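Local structure of sgbp-b (Bacteroides uniformis, 7K44) at residues Val211-Tyr214 with Asp215-Gly218; Glu344-Trp347 with Gly348-Gln351. The protein probably binds xyloglucan at the cell surface, as a surface glycan-binding protein encoded in a xyloglucan utilization locus. All coordinates share one frame; numbering follows the deposited sequence.

Along the chain the two contacts stand in series, neither nested nor crossed, and both belong to the xyloglucan-binding domain. Interaction 1 comes first: as the chain leaves strand 210-212, residues 213-217 close a short loop beside a calcium ion before strand 219-222 begins. More than a hundred residues later, after strand 331-337, interaction 2 closes the first turn of helix 347-352, which leads on to strand 357-364. Their centres are 21 Å apart and their nearest atoms about 5 Å, so they do not touch. Val211 of interaction 1 and Trp347 of interaction 2 both touch Trp267 and Ile269.

Interaction 1 (Val211-Tyr214 with Asp215-Gly218); sequences VLNY and DNIG. With CA (calcium ion), chain B.
Asn213 folds its side-chain amide back into the loop it begins, and OD1 accepts two backbone N-H groups there. Asp215 N lies 2.9 Å from Asn213 OD1, an Asx turn, and Ile217 N 3.0 Å from the same Asn213 OD1, approaching from opposite faces of the amide plane. The first torsion of Asn213 (chi1 68°) sets CG between backbone N and carbonyl carbon, which brings the amide into the turn. A nearly straight bond (171°) from Asn213 N to Ile217 O, 2.9 Å long, closes the loop. On this tight side Ile217 CG2 packs 3.5 Å from Val211 O, while Leu212 CD1 lies against Gly218; Val211 and Leu212 are buried, both facing Phe380 in a classic beta bulge. The solvent side is looser: Asn213 ND2 gives a bond to OD1 of exposed Asn216, 3.0 Å, with the amide planes 40° apart. Asp215, though exposed, is held by the calcium ion, which its OD2 binds at 2.4 Å. Asn213 O binds it at an equal 2.4 Å, and a water, Asp241, Lys243 and Asp378 add further ligands. This is a calcium-binding loop between strands of the beta-sandwich xyloglucan-binding domain.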
ATOM      1  N   VAL A 211     -17.768 -11.514  -2.021  1.00 18.36           N
ATOM      2  CA  VAL A 211     -19.079 -11.953  -1.545  1.00 17.56           C
ATOM      3  C   VAL A 211     -20.167 -10.911  -1.766  1.00 19.55           C
ATOM      4  O   VAL A 211     -21.364 -11.248  -1.666  1.00 20.23           O
ATOM      5  CB  VAL A 211     -19.042 -12.400  -0.068  1.00 20.67           C
ATOM      6  CG1 VAL A 211     -18.003 -13.493   0.119  1.00 20.52           C
ATOM      7  CG2 VAL A 211     -18.757 -11.213   0.858  1.00 21.57           C
ATOM      8  N   LEU A 212     -19.801  -9.667  -2.059  1.00 18.85           N
ATOM      9  CA  LEU A 212     -20.782  -8.610  -2.300  1.00 18.56           C
ATOM     10  C   LEU A 212     -20.094  -7.496  -3.066  1.00 20.34           C
ATOM     11  O   LEU A 212     -19.125  -6.908  -2.573  1.00 19.20           O
ATOM     12  CB  LEU A 212     -21.329  -8.067  -0.983  1.00 19.51           C
ATOM     13  CG  LEU A 212     -22.220  -6.824  -1.104  1.00 18.22           C
ATOM     14  CD1 LEU A 212     -23.512  -7.124  -1.888  1.00 20.56           C
ATOM     15  CD2 LEU A 212     -22.584  -6.266   0.253  1.00 19.65           C
ATOM     16  N   ASN A 213     -20.598  -7.192  -4.263  1.00 19.40           N
ATOM     17  CA  ASN A 213     -20.051  -6.076  -5.025  1.00 18.79           C
ATOM     18  C   ASN A 213     -21.107  -5.163  -5.623  1.00 19.89           C
ATOM     19  O   ASN A 213     -20.749  -4.244  -6.363  1.00 20.38           O
ATOM     20  CB  ASN A 213     -19.043  -6.531  -6.104  1.00 19.84           C
ATOM     21  CG  ASN A 213     -19.684  -7.312  -7.227  1.00 22.39           C
ATOM     22  OD1 ASN A 213     -20.911  -7.402  -7.329  1.00 21.11           O
ATOM     23  ND2 ASN A 213     -18.849  -7.892  -8.076  1.00 24.60           N
ATOM     24  N   TYR A 214     -22.383  -5.390  -5.335  1.00 19.15           N
ATOM     25  CA  TYR A 214     -23.484  -4.552  -5.805  1.00 19.99           C
ATOM     26  C   TYR A 214     -23.653  -4.576  -7.312  1.00 23.80           C
ATOM     27  O   TYR A 214     -24.421  -3.765  -7.859  1.00 23.78           O
ATOM     28  CB  TYR A 214     -23.364  -3.116  -5.306  1.00 20.33           C
ATOM     29  CG  TYR A 214     -23.348  -3.011  -3.797  1.00 20.09           C
ATOM     30  CD1 TYR A 214     -24.425  -3.464  -3.044  1.00 18.99           C
ATOM     31  CD2 TYR A 214     -22.274  -2.440  -3.139  1.00 20.06           C
ATOM     32  CE1 TYR A 214     -24.430  -3.360  -1.660  1.00 19.57           C
ATOM     33  CE2 TYR A 214     -22.257  -2.319  -1.758  1.00 18.90           C
ATOM     34  CZ  TYR A 214     -23.343  -2.775  -1.026  1.00 19.43           C
ATOM     35  OH  TYR A 214     -23.383  -2.661   0.338  1.00 21.51           O
ATOM     36  N   ASP A 215     -22.941  -5.473  -7.994  1.00 22.13           N
ATOM     37  CA  ASP A 215     -23.042  -5.616  -9.432  1.00 22.13           C
ATOM     38  C   ASP A 215     -23.563  -7.033  -9.676  1.00 23.61           C
ATOM     39  O   ASP A 215     -24.773  -7.269  -9.546  1.00 26.93           O
ATOM     40  CB  ASP A 215     -21.709  -5.269 -10.101  1.00 22.61           C
ATOM     41  CG  ASP A 215     -21.305  -3.805  -9.875  1.00 23.98           C
ATOM     42  OD1 ASP A 215     -22.026  -2.907 -10.350  1.00 26.27           O
ATOM     43  OD2 ASP A 215     -20.275  -3.546  -9.217  1.00 22.69           O
ATOM     44  N   ASN A 216     -22.692  -7.993  -9.959  1.00 24.34           N
ATOM     45  CA  ASN A 216     -23.110  -9.363 -10.215  1.00 26.11           C
ATOM     46  C   ASN A 216     -23.118 -10.255  -8.974  1.00 26.38           C
ATOM     47  O   ASN A 216     -23.653 -11.365  -9.042  1.00 27.30           O
ATOM     48  CB  ASN A 216     -22.213  -9.991 -11.289  1.00 29.28           C
ATOM     49  CG  ASN A 216     -20.744  -9.927 -10.928  1.00 28.19           C
ATOM     50  OD1 ASN A 216     -20.246  -8.887 -10.492  1.00 27.63           O
ATOM     51  ND2 ASN A 216     -20.034 -11.039 -11.114  1.00 33.60           N
ATOM     52  N   ILE A 217     -22.554  -9.813  -7.846  1.00 23.77           N
ATOM     53  CA  ILE A 217     -22.420 -10.642  -6.647  1.00 23.56           C
ATOM     54  C   ILE A 217     -23.152  -9.971  -5.495  1.00 22.24           C
ATOM     55  O   ILE A 217     -22.772  -8.872  -5.064  1.00 22.51           O
ATOM     56  CB  ILE A 217     -20.951 -10.885  -6.256  1.00 20.78           C
ATOM     57  CG1 ILE A 217     -20.122 -11.376  -7.440  1.00 26.13           C
ATOM     58  CG2 ILE A 217     -20.893 -11.864  -5.070  1.00 23.27           C
ATOM     59  CD1 ILE A 217     -20.540 -12.700  -7.968  1.00 28.30           C
ATOM     60  N   GLY A 218     -24.178 -10.647  -4.971  1.00 21.98           N
ATOM     61  CA  GLY A 218     -24.918 -10.127  -3.843  1.00 21.84           C
ATOM     62  C   GLY A 218     -25.875  -9.019  -4.220  1.00 21.41           C
ATOM     63  O   GLY A 218     -26.048  -8.651  -5.387  1.00 25.52           O
TER
HETATM   64 CA    CA B 401     -19.264  -2.571  -7.316  1.00 20.01          CA
HETATM   65  O   HOH W   1     -17.513  -4.173  -7.724  1.00 21.32           O

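Interaction 2 (Glu344-Trp347 with Gly348-Gln351); sequences ETTW and GEFQ
The backbone passes from an extended Thr346 into helical angles at Trp347, and the first turn closes through Phe350 N to Thr346 O at 3.1 Å and Gln351 N to Trp347 O at 2.9 Å. Beside this turn, Thr346 OG1 accepts from Glu349 N at 3.3 Å, with an N-H...O angle of 158°. The hydroxyl can do so because chi1 of 67° places OG1 between the backbone N and the carbonyl carbon, leaning toward the helix start. In the conformer of Glu349 described here, one of two, its side chain runs alongside that of Thr346, with CG close to the same oxygen. This is an N-cap: Thr346 makes a capping bond to a first-turn amide, which lies too early in the helix for the usual carbonyl four residues back. Glu344, just before the cap, lays CB and CG against the backbone of Glu349 and Phe350. Its chain bends at chi2, and OE1 comes to the edge of the Phe350 ring, 3.6 Å from CD1, while OE2 forms a salt bridge with Arg353. On another side of the helix, Trp347 is buried, its indole set beside the Phe350 ring with the planes 35° apart; Trp347 CZ3 meets Phe350 CD2 at 3.6 Å. Gln351 CG sits over one face of the indole, 3.9 Å from the centroid of its five-membered ring, a CH-pi contact. Beyond CG, the Gln351 chain runs on to lay its amide over the NE1 end of the indole, with CD 3.3 Å from Trp347 NE1, and Gln351 NE2 bonds to Trp267 O. Trp267 also touches Trp347 and meets Phe350 edge-to-face, while Lys306 makes a cation-pi contact with Phe350.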
ATOM      1  N   GLU A 344     -18.083 -19.634  14.259  1.00 26.25           N
ATOM      2  CA  GLU A 344     -17.591 -20.884  13.699  1.00 27.19           C
ATOM      3  C   GLU A 344     -16.065 -20.872  13.601  1.00 25.52           C
ATOM      4  O   GLU A 344     -15.434 -19.821  13.433  1.00 24.71           O
ATOM      5  CB  GLU A 344     -18.201 -21.087  12.308  1.00 24.50           C
ATOM      6  CG  GLU A 344     -19.712 -21.408  12.300  1.00 27.36           C
ATOM      7  CD  GLU A 344     -20.608 -20.195  12.527  1.00 29.83           C
ATOM      8  OE1 GLU A 344     -20.125 -19.058  12.377  1.00 27.82           O
ATOM      9  OE2 GLU A 344     -21.807 -20.380  12.848  1.00 31.02           O
ATOM     10  N   THR A 345     -15.461 -22.065  13.731  1.00 26.31           N
ATOM     11  CA  THR A 345     -14.006 -22.176  13.705  1.00 22.72           C
ATOM     12  C   THR A 345     -13.427 -22.440  12.325  1.00 21.73           C
ATOM     13  O   THR A 345     -12.225 -22.220  12.129  1.00 23.61           O
ATOM     14  CB  THR A 345     -13.508 -23.282  14.652  1.00 24.45           C
ATOM     15  OG1 THR A 345     -14.151 -24.525  14.336  1.00 29.36           O
ATOM     16  CG2 THR A 345     -13.785 -22.912  16.099  1.00 26.90           C
ATOM     17  N   THR A 346     -14.218 -22.941  11.383  1.00 25.05           N
ATOM     18  CA  THR A 346     -13.754 -23.145  10.023  1.00 24.15           C
ATOM     19  C   THR A 346     -14.669 -22.409   9.061  1.00 24.40           C
ATOM     20  O   THR A 346     -15.843 -22.162   9.355  1.00 25.75           O
ATOM     21  CB  THR A 346     -13.676 -24.617   9.611  1.00 27.99           C
ATOM     22  OG1 THR A 346     -14.991 -25.173   9.542  1.00 25.52           O
ATOM     23  CG2 THR A 346     -12.820 -25.413  10.601  1.00 29.20           C
ATOM     24  N   TRP A 347     -14.099 -22.056   7.911  1.00 24.03           N
ATOM     25  CA  TRP A 347     -14.859 -21.365   6.874  1.00 22.64           C
ATOM     26  C   TRP A 347     -16.078 -22.182   6.460  1.00 26.52           C
ATOM     27  O   TRP A 347     -17.196 -21.654   6.357  1.00 23.59           O
ATOM     28  CB  TRP A 347     -13.926 -21.113   5.689  1.00 23.82           C
ATOM     29  CG  TRP A 347     -14.603 -20.636   4.450  1.00 23.27           C
ATOM     30  CD1 TRP A 347     -14.635 -21.273   3.251  1.00 24.65           C
ATOM     31  CD2 TRP A 347     -15.337 -19.419   4.283  1.00 23.71           C
ATOM     32  NE1 TRP A 347     -15.344 -20.537   2.343  1.00 24.35           N
ATOM     33  CE2 TRP A 347     -15.792 -19.395   2.954  1.00 23.97           C
ATOM     34  CE3 TRP A 347     -15.654 -18.352   5.128  1.00 22.25           C
ATOM     35  CZ2 TRP A 347     -16.552 -18.344   2.443  1.00 22.59           C
ATOM     36  CZ3 TRP A 347     -16.409 -17.313   4.627  1.00 23.30           C
ATOM     37  CH2 TRP A 347     -16.855 -17.317   3.298  1.00 23.14           C
ATOM     38  N   GLY A 348     -15.889 -23.489   6.256  1.00 24.78           N
ATOM     39  CA  GLY A 348     -16.996 -24.330   5.827  1.00 24.95           C
ATOM     40  C   GLY A 348     -18.142 -24.350   6.818  1.00 25.76           C
ATOM     41  O   GLY A 348     -19.313 -24.352   6.427  1.00 27.19           O
ATOM     42  N   GLU A 349     -17.823 -24.379   8.112  1.00 25.18           N
ATOM     43  CA  GLU A 349     -18.885 -24.337   9.109  0.52 26.42           C
ATOM     44  C   GLU A 349     -19.629 -23.006   9.067  1.00 27.10           C
ATOM     45  O   GLU A 349     -20.859 -22.979   9.199  1.00 26.52           O
ATOM     46  CB  GLU A 349     -18.347 -24.671  10.503  0.52 31.01           C
ATOM     47  CG  GLU A 349     -17.762 -26.091  10.629  0.52 32.77           C
ATOM     48  CD  GLU A 349     -18.803 -27.206  10.510  0.52 34.33           C
ATOM     49  OE1 GLU A 349     -19.081 -27.864  11.533  0.52 42.66           O
ATOM     50  OE2 GLU A 349     -19.328 -27.443   9.398  0.52 40.27           O
ATOM     51  N   PHE A 350     -18.917 -21.894   8.851  1.00 25.42           N
ATOM     52  CA  PHE A 350     -19.619 -20.622   8.690  1.00 23.24           C
ATOM     53  C   PHE A 350     -20.504 -20.623   7.450  1.00 24.48           C
ATOM     54  O   PHE A 350     -21.611 -20.070   7.467  1.00 24.91           O
ATOM     55  CB  PHE A 350     -18.634 -19.452   8.625  1.00 21.14           C
ATOM     56  CG  PHE A 350     -19.290 -18.156   8.240  1.00 20.56           C
ATOM     57  CD1 PHE A 350     -20.085 -17.472   9.151  1.00 22.92           C
ATOM     58  CD2 PHE A 350     -19.125 -17.636   6.965  1.00 21.94           C
ATOM     59  CE1 PHE A 350     -20.704 -16.286   8.813  1.00 24.52           C
ATOM     60  CE2 PHE A 350     -19.752 -16.439   6.603  1.00 23.96           C
ATOM     61  CZ  PHE A 350     -20.538 -15.760   7.536  1.00 22.28           C
ATOM     62  N   GLN A 351     -20.023 -21.210   6.353  1.00 24.96           N
ATOM     63  CA  GLN A 351     -20.835 -21.277   5.142  1.00 23.67           C
ATOM     64  C   GLN A 351     -22.121 -22.046   5.392  1.00 24.95           C
ATOM     65  O   GLN A 351     -23.169 -21.722   4.821  1.00 27.65           O
ATOM     66  CB  GLN A 351     -20.065 -21.989   4.038  1.00 25.41           C
ATOM     67  CG  GLN A 351     -18.919 -21.222   3.444  1.00 25.19           C
ATOM     68  CD  GLN A 351     -18.317 -21.986   2.298  1.00 27.40           C
ATOM     69  OE1 GLN A 351     -17.897 -23.132   2.463  1.00 26.43           O
ATOM     70  NE2 GLN A 351     -18.305 -21.380   1.116  1.00 26.37           N
TER